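Local coordinates for protein killer cell lectin-like receptor 3 (Mus musculus, PDB 3C8J) that serves as a disulfide-linked homodimeric, C-type lectin-like receptor on natural killer cells that recognises class I MHC molecules, at residues A[113-125]-A[151-163]. The protein carries 4 engineered substitutions. Residues are numbered along the deposited sequence; the frame is centred on the assembly and turned at random.
Sequences VPILKIEDEDELK and WIDNGPSKLDMKI
Lys117 reaches across to the turn 151-154 and the residues just after it, where its NZ forms a salt bridge with Asp153 OD1 (3.0 Å), on that oxygen's syn lone pair, and a hydrogen bond to Pro156 O from above the carbonyl plane. A bend at chi2 (127°) carries the chain past Trp151, with Lys117 CD 3.9 Å from Trp151 CB. Further along, Ser157 OG donates to Ile118 O (2.7 Å) in the carbonyl plane, and Lys158 N to Glu119 O (2.9 Å). Ile118 O also lies over one face of the Trp151 indole, near its rim, while Leu116 O meets the ring edge in plane. Apolar contacts flank these bonds: at one end Ile152 CD1 packs on Ile115 CG2 (3.6 Å), at the other Leu159 sends CD2 to Ile118 CG2 (3.5 Å) and CD1 against the backbone at Asp120 and Glu121.

A second shell fixes these groups. Asp153 OD1 also accepts from Gly155 N in an Asx turn, Ser157 and Asp160 make a capping box, and Trp151 NE1 donates nearly straight (N-H...O 167°) to Asp160 OD1, which lies in the ring plane; this probably helps fix the indole's rotation. Glu123 OE2 accepts from Glu119 N, while its OE1 salt-bridges Lys90 and hydrogen-bonds Tyr92.

Within the C-type lectin-like domain, the contact ties the loop entering helix 121-130 to the loop joining strand 148-151 to helix 160-164; most of that helix falls in the region 161-170 implicated in MHC class I binding. Ile118 and Trp151 rest on strand 136-143, and Ile115 and Ile152 on helix 101-110.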
ATOM      1  N   VAL A 113       8.952  -6.709  12.943  1.00 56.68           N
ATOM      2  CA  VAL A 113       7.797  -5.880  12.622  1.00 57.86           C
ATOM      3  C   VAL A 113       6.776  -6.190  13.687  1.00 58.49           C
ATOM      4  O   VAL A 113       6.187  -7.260  13.677  1.00 59.13           O
ATOM      5  CB  VAL A 113       7.240  -6.182  11.208  1.00 57.67           C
ATOM      6  CG1 VAL A 113       5.996  -5.399  10.939  1.00 57.03           C
ATOM      7  CG2 VAL A 113       8.295  -5.868  10.146  1.00 58.45           C
ATOM      8  N   PRO A 114       6.592  -5.271  14.641  1.00 58.75           N
ATOM      9  CA  PRO A 114       5.827  -5.657  15.835  1.00 58.68           C
ATOM     10  C   PRO A 114       4.314  -5.815  15.603  1.00 58.65           C
ATOM     11  O   PRO A 114       3.782  -5.340  14.610  1.00 58.31           O
ATOM     12  CB  PRO A 114       6.135  -4.525  16.832  1.00 58.63           C
ATOM     13  CG  PRO A 114       7.306  -3.719  16.193  1.00 58.64           C
ATOM     14  CD  PRO A 114       7.083  -3.881  14.719  1.00 58.54           C
ATOM     15  N   ILE A 115       3.643  -6.492  16.532  1.00 58.57           N
ATOM     16  CA  ILE A 115       2.200  -6.732  16.442  1.00 57.93           C
ATOM     17  C   ILE A 115       1.456  -5.415  16.214  1.00 57.99           C
ATOM     18  O   ILE A 115       1.839  -4.378  16.746  1.00 58.45           O
ATOM     19  CB  ILE A 115       1.692  -7.574  17.663  1.00 57.80           C
ATOM     20  CG1 ILE A 115       0.220  -7.977  17.537  1.00 57.67           C
ATOM     21  CG2 ILE A 115       1.999  -6.890  19.013  1.00 57.93           C
ATOM     22  CD1 ILE A 115      -0.278  -8.846  18.719  1.00 57.57           C
ATOM     23  N   LEU A 116       0.402  -5.456  15.409  1.00 57.97           N
ATOM     24  CA  LEU A 116      -0.217  -4.239  14.882  1.00 57.35           C
ATOM     25  C   LEU A 116      -0.710  -3.216  15.886  1.00 57.33           C
ATOM     26  O   LEU A 116      -1.435  -3.531  16.828  1.00 57.31           O
ATOM     27  CB  LEU A 116      -1.345  -4.576  13.918  1.00 56.98           C
ATOM     28  CG  LEU A 116      -2.006  -3.388  13.218  1.00 56.72           C
ATOM     29  CD1 LEU A 116      -1.064  -2.688  12.264  1.00 56.03           C
ATOM     30  CD2 LEU A 116      -3.261  -3.822  12.526  1.00 54.12           C
ATOM     31  N   LYS A 117      -0.297  -1.976  15.646  1.00 57.58           N
ATOM     32  CA  LYS A 117      -0.930  -0.811  16.232  1.00 57.84           C
ATOM     33  C   LYS A 117      -1.757  -0.110  15.153  1.00 58.20           C
ATOM     34  O   LYS A 117      -1.276   0.134  14.052  1.00 58.38           O
ATOM     35  CB  LYS A 117       0.133   0.111  16.840  1.00 57.72           C
ATOM     36  CG  LYS A 117      -0.264   1.572  16.957  1.00 57.69           C
ATOM     37  CD  LYS A 117      -0.073   2.092  18.379  1.00 56.33           C
ATOM     38  CE  LYS A 117       0.027   3.585  18.362  1.00 56.51           C
ATOM     39  NZ  LYS A 117      -0.216   4.136  19.702  1.00 58.59           N
ATOM     40  N   ILE A 118      -3.015   0.182  15.464  1.00 59.09           N
ATOM     41  CA  ILE A 118      -3.904   0.864  14.517  1.00 59.65           C
ATOM     42  C   ILE A 118      -4.029   2.317  14.946  1.00 59.77           C
ATOM     43  O   ILE A 118      -4.337   2.581  16.096  1.00 59.19           O
ATOM     44  CB  ILE A 118      -5.303   0.204  14.423  1.00 59.35           C
ATOM     45  CG1 ILE A 118      -5.171  -1.263  13.984  1.00 60.06           C
ATOM     46  CG2 ILE A 118      -6.150   0.943  13.418  1.00 60.18           C
ATOM     47  CD1 ILE A 118      -6.498  -2.014  13.762  1.00 59.67           C
ATOM     48  N   GLU A 119      -3.770   3.240  14.017  1.00 60.23           N
ATOM     49  CA  GLU A 119      -3.725   4.670  14.328  1.00 61.17           C
ATOM     50  C   GLU A 119      -5.086   5.340  14.311  1.00 61.51           C
ATOM     51  O   GLU A 119      -5.411   6.114  15.210  1.00 61.47           O
ATOM     52  CB  GLU A 119      -2.767   5.430  13.403  1.00 60.71           C
ATOM     53  CG  GLU A 119      -1.321   4.976  13.479  1.00 62.93           C
ATOM     54  CD  GLU A 119      -0.653   5.235  14.832  1.00 67.50           C
ATOM     55  OE1 GLU A 119      -1.301   5.806  15.760  1.00 68.82           O
ATOM     56  OE2 GLU A 119       0.542   4.861  14.965  1.00 68.58           O
ATOM     57  N   ASP A 120      -5.872   5.044  13.283  1.00 62.51           N
ATOM     58  CA  ASP A 120      -7.179   5.665  13.123  1.00 63.17           C
ATOM     59  C   ASP A 120      -8.206   4.761  12.442  1.00 63.18           C
ATOM     60  O   ASP A 120      -7.875   3.633  12.027  1.00 63.14           O
ATOM     61  CB  ASP A 120      -7.060   7.026  12.417  1.00 63.47           C
ATOM     62  CG  ASP A 120      -6.239   6.969  11.158  1.00 64.55           C
ATOM     63  OD1 ASP A 120      -5.896   5.875  10.683  1.00 67.41           O
ATOM     64  OD2 ASP A 120      -5.945   8.047  10.618  1.00 68.08           O
ATOM     65  N   GLU A 121      -9.448   5.256  12.375  1.00 62.69           N
ATOM     66  CA  GLU A 121     -10.571   4.533  11.789  1.00 62.42           C
ATOM     67  C   GLU A 121     -10.395   4.273  10.307  1.00 61.70           C
ATOM     68  O   GLU A 121     -10.977   3.330   9.774  1.00 61.54           O
ATOM     69  CB  GLU A 121     -11.891   5.278  12.019  1.00 62.89           C
ATOM     70  CG  GLU A 121     -12.529   5.039  13.383  1.00 65.53           C
ATOM     71  CD  GLU A 121     -14.040   4.869  13.300  1.00 69.41           C
ATOM     72  OE1 GLU A 121     -14.501   4.029  12.479  1.00 70.50           O
ATOM     73  OE2 GLU A 121     -14.766   5.570  14.051  1.00 69.94           O
ATOM     74  N   ASP A 122      -9.612   5.109   9.635  1.00 61.07           N
ATOM     75  CA  ASP A 122      -9.322   4.902   8.220  1.00 60.66           C
ATOM     76  C   ASP A 122      -8.490   3.645   8.022  1.00 59.76           C
ATOM     77  O   ASP A 122      -8.793   2.813   7.147  1.00 60.27           O
ATOM     78  CB  ASP A 122      -8.596   6.109   7.620  1.00 61.28           C
ATOM     79  CG  ASP A 122      -9.515   7.313   7.415  1.00 63.38           C
ATOM     80  OD1 ASP A 122      -9.004   8.368   6.953  1.00 65.81           O
ATOM     81  OD2 ASP A 122     -10.742   7.207   7.702  1.00 63.71           O
ATOM     82  N   GLU A 123      -7.445   3.518   8.838  1.00 58.15           N
ATOM     83  CA  GLU A 123      -6.599   2.348   8.831  1.00 56.33           C
ATOM     84  C   GLU A 123      -7.375   1.106   9.264  1.00 55.62           C
ATOM     85  O   GLU A 123      -7.290   0.076   8.600  1.00 55.47           O
ATOM     86  CB  GLU A 123      -5.361   2.549   9.700  1.00 56.12           C
ATOM     87  CG  GLU A 123      -4.436   1.347   9.639  1.00 55.77           C
ATOM     88  CD  GLU A 123      -3.194   1.479  10.474  1.00 56.00           C
ATOM     89  OE1 GLU A 123      -2.196   0.854  10.076  1.00 56.17           O
ATOM     90  OE2 GLU A 123      -3.204   2.181  11.514  1.00 55.24           O
ATOM     91  N   LEU A 124      -8.131   1.195  10.356  1.00 54.86           N
ATOM     92  CA  LEU A 124      -8.969   0.064  10.772  1.00 54.93           C
ATOM     93  C   LEU A 124      -9.829  -0.471   9.602  1.00 54.97           C
ATOM     94  O   LEU A 124      -9.773  -1.658   9.259  1.00 54.84           O
ATOM     95  CB  LEU A 124      -9.856   0.417  11.981  1.00 54.81           C
ATOM     96  CG  LEU A 124     -10.989  -0.565  12.354  1.00 54.65           C
ATOM     97  CD1 LEU A 124     -10.518  -2.011  12.508  1.00 53.74           C
ATOM     98  CD2 LEU A 124     -11.696  -0.133  13.603  1.00 54.33           C
ATOM     99  N   LYS A 125     -10.604   0.418   8.999  1.00 54.80           N
ATOM    100  CA  LYS A 125     -11.472   0.061   7.885  1.00 54.94           C
ATOM    101  C   LYS A 125     -10.685  -0.468   6.702  1.00 55.07           C
ATOM    102  O   LYS A 125     -11.110  -1.440   6.075  1.00 56.26           O
ATOM    103  CB  LYS A 125     -12.343   1.238   7.465  1.00 54.70           C
ATOM    104  CG  LYS A 125     -13.334   1.627   8.553  1.00 55.36           C
ATOM    105  CD  LYS A 125     -14.532   2.379   8.016  1.00 57.22           C
ATOM    106  CE  LYS A 125     -15.238   3.100   9.140  1.00 58.39           C
ATOM    107  NZ  LYS A 125     -16.075   4.197   8.605  1.00 60.99           N
ATOM    108  N   TRP A 151      -1.720  -0.423  23.917  1.00 64.66           N
ATOM    109  CA  TRP A 151      -1.117  -0.758  22.640  1.00 64.30           C
ATOM    110  C   TRP A 151       0.288  -1.316  22.814  1.00 64.54           C
ATOM    111  O   TRP A 151       0.918  -1.147  23.859  1.00 64.57           O
ATOM    112  CB  TRP A 151      -1.115   0.457  21.712  1.00 63.88           C
ATOM    113  CG  TRP A 151      -2.508   0.801  21.313  1.00 63.34           C
ATOM    114  CD1 TRP A 151      -3.294   1.748  21.864  1.00 62.45           C
ATOM    115  CD2 TRP A 151      -3.299   0.150  20.314  1.00 63.16           C
ATOM    116  NE1 TRP A 151      -4.517   1.748  21.269  1.00 62.81           N
ATOM    117  CE2 TRP A 151      -4.549   0.773  20.310  1.00 62.58           C
ATOM    118  CE3 TRP A 151      -3.059  -0.891  19.410  1.00 63.98           C
ATOM    119  CZ2 TRP A 151      -5.570   0.396  19.445  1.00 62.96           C
ATOM    120  CZ3 TRP A 151      -4.073  -1.268  18.546  1.00 63.59           C
ATOM    121  CH2 TRP A 151      -5.315  -0.629  18.574  1.00 63.44           C
ATOM    122  N   ILE A 152       0.768  -1.999  21.782  1.00 64.80           N
ATOM    123  CA  ILE A 152       2.098  -2.572  21.807  1.00 64.93           C
ATOM    124  C   ILE A 152       3.183  -1.538  22.158  1.00 65.27           C
ATOM    125  O   ILE A 152       4.127  -1.852  22.880  1.00 64.87           O
ATOM    126  CB  ILE A 152       2.421  -3.274  20.470  1.00 64.86           C
ATOM    127  CG1 ILE A 152       3.822  -3.905  20.528  1.00 64.69           C
ATOM    128  CG2 ILE A 152       2.232  -2.313  19.274  1.00 64.06           C
ATOM    129  CD1 ILE A 152       3.930  -5.071  21.482  1.00 62.19           C
ATOM    130  N   ASP A 153       3.028  -0.315  21.644  1.00 66.00           N
ATOM    131  CA  ASP A 153       4.025   0.745  21.812  1.00 66.85           C
ATOM    132  C   ASP A 153       3.796   1.680  23.009  1.00 67.00           C
ATOM    133  O   ASP A 153       4.610   2.568  23.250  1.00 67.24           O
ATOM    134  CB  ASP A 153       4.197   1.554  20.506  1.00 66.73           C
ATOM    135  CG  ASP A 153       3.022   2.499  20.209  1.00 67.75           C
ATOM    136  OD1 ASP A 153       2.053   2.574  20.997  1.00 68.50           O
ATOM    137  OD2 ASP A 153       3.070   3.177  19.155  1.00 69.11           O
ATOM    138  N   ASN A 154       2.695   1.472  23.740  1.00 67.51           N
ATOM    139  CA  ASN A 154       2.285   2.312  24.895  1.00 67.68           C
ATOM    140  C   ASN A 154       1.892   3.737  24.543  1.00 67.63           C
ATOM    141  O   ASN A 154       1.779   4.595  25.421  1.00 67.33           O
ATOM    142  CB  ASN A 154       3.352   2.318  25.991  1.00 67.87           C
ATOM    143  CG  ASN A 154       3.520   0.966  26.628  1.00 68.43           C
ATOM    144  OD1 ASN A 154       4.438   0.222  26.289  1.00 68.86           O
ATOM    145  ND2 ASN A 154       2.615   0.624  27.538  1.00 69.25           N
ATOM    146  N   GLY A 155       1.683   3.979  23.251  1.00 67.65           N
ATOM    147  CA  GLY A 155       1.252   5.277  22.772  1.00 67.64           C
ATOM    148  C   GLY A 155      -0.259   5.327  22.690  1.00 67.60           C
ATOM    149  O   GLY A 155      -0.915   4.287  22.751  1.00 67.32           O
ATOM    150  N   PRO A 156      -0.826   6.540  22.566  1.00 67.67           N
ATOM    151  CA  PRO A 156      -2.252   6.634  22.307  1.00 67.65           C
ATOM    152  C   PRO A 156      -2.562   6.321  20.839  1.00 67.65           C
ATOM    153  O   PRO A 156      -1.659   6.303  19.990  1.00 67.19           O
ATOM    154  CB  PRO A 156      -2.572   8.095  22.630  1.00 67.43           C
ATOM    155  CG  PRO A 156      -1.321   8.819  22.326  1.00 67.62           C
ATOM    156  CD  PRO A 156      -0.194   7.872  22.660  1.00 67.67           C
ATOM    157  N   SER A 157      -3.837   6.066  20.572  1.00 67.57           N
ATOM    158  CA  SER A 157      -4.338   5.856  19.232  1.00 67.73           C
ATOM    159  C   SER A 157      -5.656   6.598  19.098  1.00 67.77           C
ATOM    160  O   SER A 157      -6.396   6.748  20.068  1.00 67.75           O
ATOM    161  CB  SER A 157      -4.541   4.368  18.982  1.00 67.69           C
ATOM    162  OG  SER A 157      -5.529   4.164  17.997  1.00 67.71           O
ATOM    163  N   LYS A 158      -5.964   7.058  17.895  1.00 67.93           N
ATOM    164  CA  LYS A 158      -7.199   7.807  17.687  1.00 68.09           C
ATOM    165  C   LYS A 158      -8.442   6.925  17.689  1.00 68.16           C
ATOM    166  O   LYS A 158      -9.553   7.385  17.463  1.00 68.23           O
ATOM    167  CB  LYS A 158      -7.094   8.672  16.442  1.00 68.09           C
ATOM    168  CG  LYS A 158      -6.339   9.945  16.729  1.00 67.86           C
ATOM    169  CD  LYS A 158      -5.449  10.341  15.579  1.00 68.01           C
ATOM    170  CE  LYS A 158      -4.372  11.308  16.051  1.00 67.80           C
ATOM    171  NZ  LYS A 158      -4.874  12.363  16.985  1.00 66.88           N
ATOM    172  N   LEU A 159      -8.237   5.650  17.973  1.00 68.38           N
ATOM    173  CA  LEU A 159      -9.317   4.717  18.147  1.00 68.85           C
ATOM    174  C   LEU A 159      -9.731   4.689  19.595  1.00 69.22           C
ATOM    175  O   LEU A 159     -10.847   4.289  19.909  1.00 69.37           O
ATOM    176  CB  LEU A 159      -8.854   3.327  17.736  1.00 68.82           C
ATOM    177  CG  LEU A 159      -9.341   2.726  16.429  1.00 69.00           C
ATOM    178  CD1 LEU A 159      -9.503   3.762  15.340  1.00 69.66           C
ATOM    179  CD2 LEU A 159      -8.387   1.637  16.018  1.00 69.07           C
ATOM    180  N   ASP A 160      -8.821   5.107  20.471  1.00 69.74           N
ATOM    181  CA  ASP A 160      -9.016   5.004  21.922  1.00 70.41           C
ATOM    182  C   ASP A 160     -10.375   5.554  22.348  1.00 70.84           C
ATOM    183  O   ASP A 160     -11.084   4.906  23.121  1.00 70.93           O
ATOM    184  CB  ASP A 160      -7.870   5.681  22.701  1.00 70.30           C
ATOM    185  CG  ASP A 160      -6.532   4.946  22.556  1.00 70.26           C
ATOM    186  OD1 ASP A 160      -6.519   3.730  22.270  1.00 69.84           O
ATOM    187  OD2 ASP A 160      -5.482   5.592  22.732  1.00 70.29           O
ATOM    188  N   MET A 161     -10.730   6.732  21.827  1.00 71.30           N
ATOM    189  CA  MET A 161     -12.027   7.355  22.091  1.00 71.83           C
ATOM    190  C   MET A 161     -13.190   6.392  21.853  1.00 71.98           C
ATOM    191  O   MET A 161     -14.024   6.176  22.746  1.00 71.95           O
ATOM    192  CB  MET A 161     -12.209   8.621  21.248  1.00 72.10           C
ATOM    193  CG  MET A 161     -11.742   9.884  21.940  1.00 72.68           C
ATOM    194  SD  MET A 161     -13.115  11.036  22.129  1.00 75.09           S
ATOM    195  CE  MET A 161     -12.564  12.090  23.496  1.00 73.03           C
ATOM    196  N   LYS A 162     -13.222   5.822  20.650  1.00 72.05           N
ATOM    197  CA  LYS A 162     -14.218   4.826  20.265  1.00 72.36           C
ATOM    198  C   LYS A 162     -14.078   3.543  21.102  1.00 72.37           C
ATOM    199  O   LYS A 162     -15.072   3.008  21.602  1.00 72.57           O
ATOM    200  CB  LYS A 162     -14.099   4.537  18.762  1.00 72.36           C
ATOM    201  CG  LYS A 162     -14.980   3.409  18.225  1.00 72.58           C
ATOM    202  CD  LYS A 162     -14.435   2.885  16.884  1.00 72.83           C
ATOM    203  CE  LYS A 162     -15.013   1.524  16.521  1.00 72.94           C
ATOM    204  NZ  LYS A 162     -14.846   1.244  15.080  1.00 72.39           N
ATOM    205  N   ILE A 163     -12.841   3.079  21.264  1.00 72.31           N
ATOM    206  CA  ILE A 163     -12.534   1.860  22.015  1.00 72.19           C
ATOM    207  C   ILE A 163     -13.005   1.906  23.472  1.00 72.38           C
ATOM    208  O   ILE A 163     -13.642   0.972  23.948  1.00 72.54           O
ATOM    209  CB  ILE A 163     -11.022   1.512  21.910  1.00 72.16           C
ATOM    210  CG1 ILE A 163     -10.754   0.748  20.603  1.00 72.51           C
ATOM    211  CG2 ILE A 163     -10.549   0.699  23.109  1.00 71.95           C
ATOM    212  CD1 ILE A 163      -9.287   0.696  20.163  1.00 71.96           C
TER